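Local coordinates for protein 4-alpha-glucanotransferase (Corynebacterium glutamicum, PDB 5B68) that is an amylomaltase of the 4-alpha-glucanotransferase family, built around a TIM-barrel-type domain with an N-terminal beta-sandwich domain, at residues A[4-18]-A[30-44]. Numbering follows the deposited sequence.
Sequences RRFLNELADLYGVAT and VSDDTLVKILRALGV
Arg4 turns its CG away from its own backbone N (chi1 -175°) and bends at chi2 (51°), which carries the guanidinium to the start of helix 32-41. There NH1 and NH2 both hydrogen-bond to the backbone O of Val30, end-on and in the guanidinium plane. Arg4 NH2 also forms a salt bridge to Asp32 OD1 (2.8 Å), although the guanidinium and carboxylate planes lie 46° apart. Leu35 CD1 sits over the centre of one guanidinium face, 3.5 Å from Arg4 CZ. A hydrogen bond from Arg4 NE to Asn8 OD1, one turn on, helps fix the group's rotation. Nearby, Val30 N donates to Thr18 O (3.0 Å).

Farther along, the helices run side by side. Leu7 is a knob among Asp32, Leu35, Val36 and Leu39. Leu39 divides its methyls: CD1 meets Leu10 CD2 (3.9 Å), and CD2 meets Tyr14 CB (3.8 Å). Val44 CG2 lies over a face of the Tyr14 ring, 3.6 Å from its centroid, a CH-pi contact. Phe64 of helix 54-69 meets the same ring edge-to-face. Val16, Val30 and Ile38 pack on strand 481-484. One guanidinium thus serves both a carbonyl O and a carboxylate, beside an apolar seam of Leu7, Leu35 and Leu39.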
loop_
_atom_site.group_PDB
_atom_site.type_symbol
_atom_site.label_atom_id
_atom_site.label_comp_id
_atom_site.label_asym_id
_atom_site.label_seq_id
_atom_site.Cartn_x
_atom_site.Cartn_y
_atom_site.Cartn_z
ATOM N N ARG A 4 31.744 -20.332 -6.361
ATOM C CA ARG A 4 30.978 -19.101 -6.225
ATOM C C ARG A 4 30.722 -18.502 -7.610
ATOM O O ARG A 4 29.644 -17.981 -7.840
ATOM C CB ARG A 4 31.679 -18.115 -5.296
ATOM C CG ARG A 4 30.888 -16.823 -4.982
ATOM C CD ARG A 4 29.433 -16.993 -4.507
ATOM N NE ARG A 4 28.877 -15.652 -4.235
ATOM C CZ ARG A 4 28.413 -15.191 -3.070
ATOM N NH1 ARG A 4 27.978 -13.931 -3.020
ATOM N NH2 ARG A 4 28.316 -15.942 -1.960
ATOM N N ARG A 5 31.609 -18.692 -8.567
ATOM C CA ARG A 5 31.353 -18.109 -9.872
ATOM C C ARG A 5 30.064 -18.629 -10.519
ATOM O O ARG A 5 29.349 -17.882 -11.129
ATOM C CB ARG A 5 32.566 -18.241 -10.804
ATOM C CG ARG A 5 32.784 -19.600 -11.416
ATOM C CD ARG A 5 32.405 -19.568 -12.883
ATOM N NE ARG A 5 33.432 -20.100 -13.772
ATOM C CZ ARG A 5 33.438 -19.932 -15.094
ATOM N NH1 ARG A 5 34.407 -20.445 -15.828
ATOM N NH2 ARG A 5 32.482 -19.243 -15.682
ATOM N N PHE A 6 29.780 -19.905 -10.372
ATOM C CA PHE A 6 28.583 -20.514 -10.939
ATOM C C PHE A 6 27.370 -20.074 -10.111
ATOM O O PHE A 6 26.318 -19.821 -10.659
ATOM C CB PHE A 6 28.718 -22.063 -10.981
ATOM C CG PHE A 6 29.844 -22.545 -11.880
ATOM C CD1 PHE A 6 29.792 -22.332 -13.256
ATOM C CD2 PHE A 6 30.981 -23.166 -11.342
ATOM C CE1 PHE A 6 30.835 -22.740 -14.103
ATOM C CE2 PHE A 6 32.025 -23.572 -12.180
ATOM C CZ PHE A 6 31.945 -23.384 -13.555
ATOM N N LEU A 7 27.488 -19.995 -8.788
ATOM C CA LEU A 7 26.400 -19.504 -7.983
ATOM C C LEU A 7 26.036 -18.045 -8.307
ATOM O O LEU A 7 24.858 -17.700 -8.408
ATOM C CB LEU A 7 26.703 -19.593 -6.481
ATOM C CG LEU A 7 25.889 -20.440 -5.539
ATOM C CD1 LEU A 7 26.169 -19.967 -4.103
ATOM C CD2 LEU A 7 24.407 -20.396 -5.852
ATOM N N ASN A 8 27.026 -17.197 -8.469
ATOM C CA ASN A 8 26.802 -15.809 -8.945
ATOM C C ASN A 8 26.132 -15.763 -10.312
ATOM O O ASN A 8 25.209 -14.954 -10.543
ATOM C CB ASN A 8 28.121 -15.017 -9.043
ATOM C CG ASN A 8 28.679 -14.659 -7.691
ATOM O OD1 ASN A 8 28.001 -14.745 -6.694
ATOM N ND2 ASN A 8 29.966 -14.325 -7.656
ATOM N N GLU A 9 26.541 -16.654 -11.202
ATOM C CA GLU A 9 25.951 -16.686 -12.512
ATOM C C GLU A 9 24.475 -17.014 -12.386
ATOM O O GLU A 9 23.642 -16.357 -13.037
ATOM C CB GLU A 9 26.638 -17.701 -13.425
ATOM C CG GLU A 9 26.252 -17.573 -14.898
ATOM C CD GLU A 9 27.003 -18.550 -15.818
ATOM O OE1 GLU A 9 26.630 -18.635 -16.985
ATOM O OE2 GLU A 9 27.951 -19.222 -15.388
ATOM N N LEU A 10 24.166 -17.973 -11.546
ATOM C CA LEU A 10 22.793 -18.390 -11.370
ATOM C C LEU A 10 21.954 -17.328 -10.689
ATOM O O LEU A 10 20.852 -17.030 -11.109
ATOM C CB LEU A 10 22.754 -19.687 -10.602
ATOM C CG LEU A 10 21.396 -20.391 -10.476
ATOM C CD1 LEU A 10 20.746 -20.794 -11.801
ATOM C CD2 LEU A 10 21.579 -21.609 -9.618
ATOM N N ALA A 11 22.485 -16.783 -9.605
ATOM C CA ALA A 11 21.847 -15.664 -8.926
ATOM C C ALA A 11 21.521 -14.517 -9.899
ATOM O O ALA A 11 20.390 -13.996 -9.846
ATOM C CB ALA A 11 22.784 -15.146 -7.801
ATOM N N ASP A 12 22.455 -14.117 -10.758
ATOM C CA ASP A 12 22.196 -13.081 -11.754
ATOM C C ASP A 12 21.022 -13.387 -12.663
ATOM O O ASP A 12 20.233 -12.493 -12.948
ATOM C CB ASP A 12 23.402 -12.819 -12.674
ATOM C CG ASP A 12 24.555 -12.174 -11.962
ATOM O OD1 ASP A 12 24.441 -11.659 -10.827
ATOM O OD2 ASP A 12 25.645 -12.286 -12.539
ATOM N N LEU A 13 20.883 -14.637 -13.103
ATOM C CA LEU A 13 19.770 -14.994 -14.055
ATOM C C LEU A 13 18.387 -14.870 -13.388
ATOM O O LEU A 13 17.371 -14.585 -14.034
ATOM C CB LEU A 13 19.930 -16.418 -14.547
ATOM C CG LEU A 13 21.163 -16.644 -15.436
ATOM C CD1 LEU A 13 21.278 -18.142 -15.645
ATOM C CD2 LEU A 13 21.117 -15.864 -16.737
ATOM N N TYR A 14 18.369 -15.086 -12.079
ATOM C CA TYR A 14 17.142 -14.945 -11.272
ATOM C C TYR A 14 16.963 -13.630 -10.554
ATOM O O TYR A 14 16.008 -13.458 -9.836
ATOM C CB TYR A 14 17.081 -16.124 -10.301
ATOM C CG TYR A 14 16.692 -17.395 -10.995
ATOM C CD1 TYR A 14 15.343 -17.694 -11.244
ATOM C CD2 TYR A 14 17.668 -18.303 -11.447
ATOM C CE1 TYR A 14 14.998 -18.842 -11.906
ATOM C CE2 TYR A 14 17.317 -19.466 -12.076
ATOM C CZ TYR A 14 15.987 -19.731 -12.306
ATOM O OH TYR A 14 15.687 -20.912 -12.941
ATOM N N GLY A 15 17.871 -12.679 -10.781
ATOM C CA GLY A 15 17.769 -11.385 -10.174
ATOM C C GLY A 15 17.990 -11.353 -8.672
ATOM O O GLY A 15 17.441 -10.468 -7.987
ATOM N N VAL A 16 18.869 -12.216 -8.170
ATOM C CA VAL A 16 19.119 -12.295 -6.765
ATOM C C VAL A 16 20.434 -11.598 -6.560
ATOM O O VAL A 16 21.437 -11.963 -7.195
ATOM C CB VAL A 16 19.189 -13.727 -6.273
ATOM C CG1 VAL A 16 19.476 -13.758 -4.760
ATOM C CG2 VAL A 16 17.889 -14.465 -6.601
ATOM N N ALA A 17 20.426 -10.566 -5.735
ATOM C CA ALA A 17 21.679 -9.776 -5.509
ATOM C C ALA A 17 22.693 -10.611 -4.742
ATOM O O ALA A 17 22.378 -11.296 -3.733
ATOM C CB ALA A 17 21.383 -8.502 -4.720
ATOM N N THR A 18 23.944 -10.499 -5.177
ATOM C CA THR A 18 25.066 -11.222 -4.481
ATOM C C THR A 18 25.845 -10.352 -3.489
ATOM O O THR A 18 26.738 -10.837 -2.770
ATOM C CB THR A 18 26.053 -11.778 -5.493
ATOM O OG1 THR A 18 26.648 -10.713 -6.238
ATOM C CG2 THR A 18 25.339 -12.753 -6.470
ATOM N N VAL A 30 26.912 -11.363 0.175
ATOM C CA VAL A 30 25.863 -12.240 0.594
ATOM C C VAL A 30 26.457 -13.622 0.675
ATOM O O VAL A 30 27.275 -14.002 -0.171
ATOM C CB VAL A 30 24.677 -12.162 -0.409
ATOM C CG1 VAL A 30 23.627 -13.218 -0.099
ATOM C CG2 VAL A 30 24.060 -10.747 -0.368
ATOM N N SER A 31 26.031 -14.374 1.650
ATOM C CA SER A 31 26.575 -15.724 1.814
ATOM C C SER A 31 26.089 -16.689 0.726
ATOM O O SER A 31 25.007 -16.508 0.140
ATOM C CB SER A 31 26.215 -16.288 3.160
ATOM O OG SER A 31 24.857 -16.600 3.285
ATOM N N ASP A 32 26.873 -17.749 0.484
ATOM C CA ASP A 32 26.450 -18.830 -0.385
ATOM C C ASP A 32 25.099 -19.370 0.092
ATOM O O ASP A 32 24.223 -19.651 -0.726
ATOM C CB ASP A 32 27.456 -20.005 -0.344
ATOM C CG ASP A 32 28.773 -19.734 -1.070
ATOM O OD1 ASP A 32 28.996 -18.602 -1.582
ATOM O OD2 ASP A 32 29.594 -20.705 -1.124
ATOM N N ASP A 33 24.974 -19.564 1.411
ATOM C CA ASP A 33 23.799 -20.186 2.021
ATOM C C ASP A 33 22.541 -19.392 1.708
ATOM O O ASP A 33 21.482 -19.944 1.410
ATOM C CB ASP A 33 23.960 -20.274 3.574
ATOM C CG ASP A 33 22.903 -21.071 4.225
ATOM O OD1 ASP A 33 22.787 -22.279 3.948
ATOM O OD2 ASP A 33 22.115 -20.507 5.007
ATOM N N THR A 34 22.666 -18.089 1.777
ATOM C CA THR A 34 21.529 -17.185 1.496
ATOM C C THR A 34 21.158 -17.284 -0.005
ATOM O O THR A 34 19.989 -17.331 -0.349
ATOM C CB THR A 34 21.866 -15.743 1.904
ATOM O OG1 THR A 34 21.878 -15.663 3.353
ATOM C CG2 THR A 34 20.840 -14.754 1.266
ATOM N N LEU A 35 22.159 -17.284 -0.875
ATOM C CA LEU A 35 21.868 -17.370 -2.296
ATOM C C LEU A 35 21.088 -18.645 -2.605
ATOM O O LEU A 35 20.085 -18.612 -3.303
ATOM C CB LEU A 35 23.137 -17.325 -3.119
ATOM C CG LEU A 35 23.867 -15.961 -3.121
ATOM C CD1 LEU A 35 25.174 -16.076 -3.907
ATOM C CD2 LEU A 35 23.020 -14.758 -3.594
ATOM N N VAL A 36 21.591 -19.756 -2.110
ATOM C CA VAL A 36 20.938 -21.028 -2.327
ATOM C C VAL A 36 19.533 -21.020 -1.781
ATOM O O VAL A 36 18.612 -21.543 -2.452
ATOM C CB VAL A 36 21.813 -22.194 -1.740
ATOM C CG1 VAL A 36 21.070 -23.495 -1.744
ATOM C CG2 VAL A 36 23.123 -22.323 -2.515
ATOM N N LYS A 37 19.322 -20.504 -0.571
ATOM C CA LYS A 37 17.973 -20.584 0.032
ATOM C C LYS A 37 16.973 -19.653 -0.700
ATOM O O LYS A 37 15.827 -19.990 -0.862
ATOM C CB LYS A 37 17.996 -20.214 1.512
ATOM C CG LYS A 37 18.592 -21.350 2.311
ATOM C CD LYS A 37 18.909 -20.942 3.731
ATOM C CE LYS A 37 19.165 -22.200 4.562
ATOM N NZ LYS A 37 19.868 -21.780 5.829
ATOM N N ILE A 38 17.441 -18.510 -1.158
ATOM C CA ILE A 38 16.563 -17.603 -1.911
ATOM C C ILE A 38 16.306 -18.201 -3.299
ATOM O O ILE A 38 15.180 -18.211 -3.722
ATOM C CB ILE A 38 17.147 -16.185 -2.021
ATOM C CG1 ILE A 38 17.264 -15.597 -0.611
ATOM C CG2 ILE A 38 16.240 -15.279 -2.902
ATOM C CD1 ILE A 38 15.979 -15.600 0.156
ATOM N N LEU A 39 17.311 -18.774 -3.946
ATOM C CA LEU A 39 17.058 -19.480 -5.229
ATOM C C LEU A 39 16.030 -20.606 -5.091
ATOM O O LEU A 39 15.130 -20.733 -5.901
ATOM C CB LEU A 39 18.352 -19.983 -5.813
ATOM C CG LEU A 39 19.206 -18.840 -6.362
ATOM C CD1 LEU A 39 20.656 -19.267 -6.591
ATOM C CD2 LEU A 39 18.677 -18.347 -7.698
ATOM N N ARG A 40 16.146 -21.379 -4.031
ATOM C CA ARG A 40 15.175 -22.442 -3.750
ATOM C C ARG A 40 13.778 -21.911 -3.446
ATOM O O ARG A 40 12.775 -22.460 -3.989
ATOM C CB ARG A 40 15.688 -23.308 -2.608
ATOM C CG ARG A 40 16.840 -24.241 -2.980
ATOM C CD ARG A 40 17.438 -25.005 -1.769
ATOM N NE ARG A 40 16.408 -25.663 -0.977
ATOM C CZ ARG A 40 15.624 -26.671 -1.387
ATOM N NH1 ARG A 40 14.712 -27.158 -0.543
ATOM N NH2 ARG A 40 15.703 -27.206 -2.612
ATOM N N ALA A 41 13.715 -20.768 -2.724
ATOM C CA ALA A 41 12.433 -20.087 -2.495
ATOM C C ALA A 41 11.800 -19.642 -3.823
ATOM O O ALA A 41 10.588 -19.573 -3.965
ATOM C CB ALA A 41 12.658 -18.913 -1.547
ATOM N N LEU A 42 12.633 -19.355 -4.816
ATOM C CA LEU A 42 12.122 -19.004 -6.175
ATOM C C LEU A 42 11.837 -20.226 -7.013
ATOM O O LEU A 42 11.545 -20.095 -8.207
ATOM C CB LEU A 42 13.141 -18.092 -6.866
ATOM C CG LEU A 42 13.323 -16.721 -6.244
ATOM C CD1 LEU A 42 14.431 -16.001 -6.998
ATOM C CD2 LEU A 42 12.048 -15.900 -6.119
ATOM N N GLY A 43 11.908 -21.419 -6.430
ATOM C CA GLY A 43 11.602 -22.642 -7.148
ATOM C C GLY A 43 12.801 -23.286 -7.885
ATOM O O GLY A 43 12.614 -24.238 -8.641
ATOM N N VAL A 44 14.035 -22.823 -7.631
ATOM C CA VAL A 44 15.162 -23.410 -8.286
ATOM C C VAL A 44 15.501 -24.720 -7.556
ATOM O O VAL A 44 15.678 -24.732 -6.327
ATOM C CB VAL A 44 16.365 -22.459 -8.366
ATOM C CG1 VAL A 44 17.501 -23.123 -9.116
ATOM C CG2 VAL A 44 15.976 -21.103 -9.059
#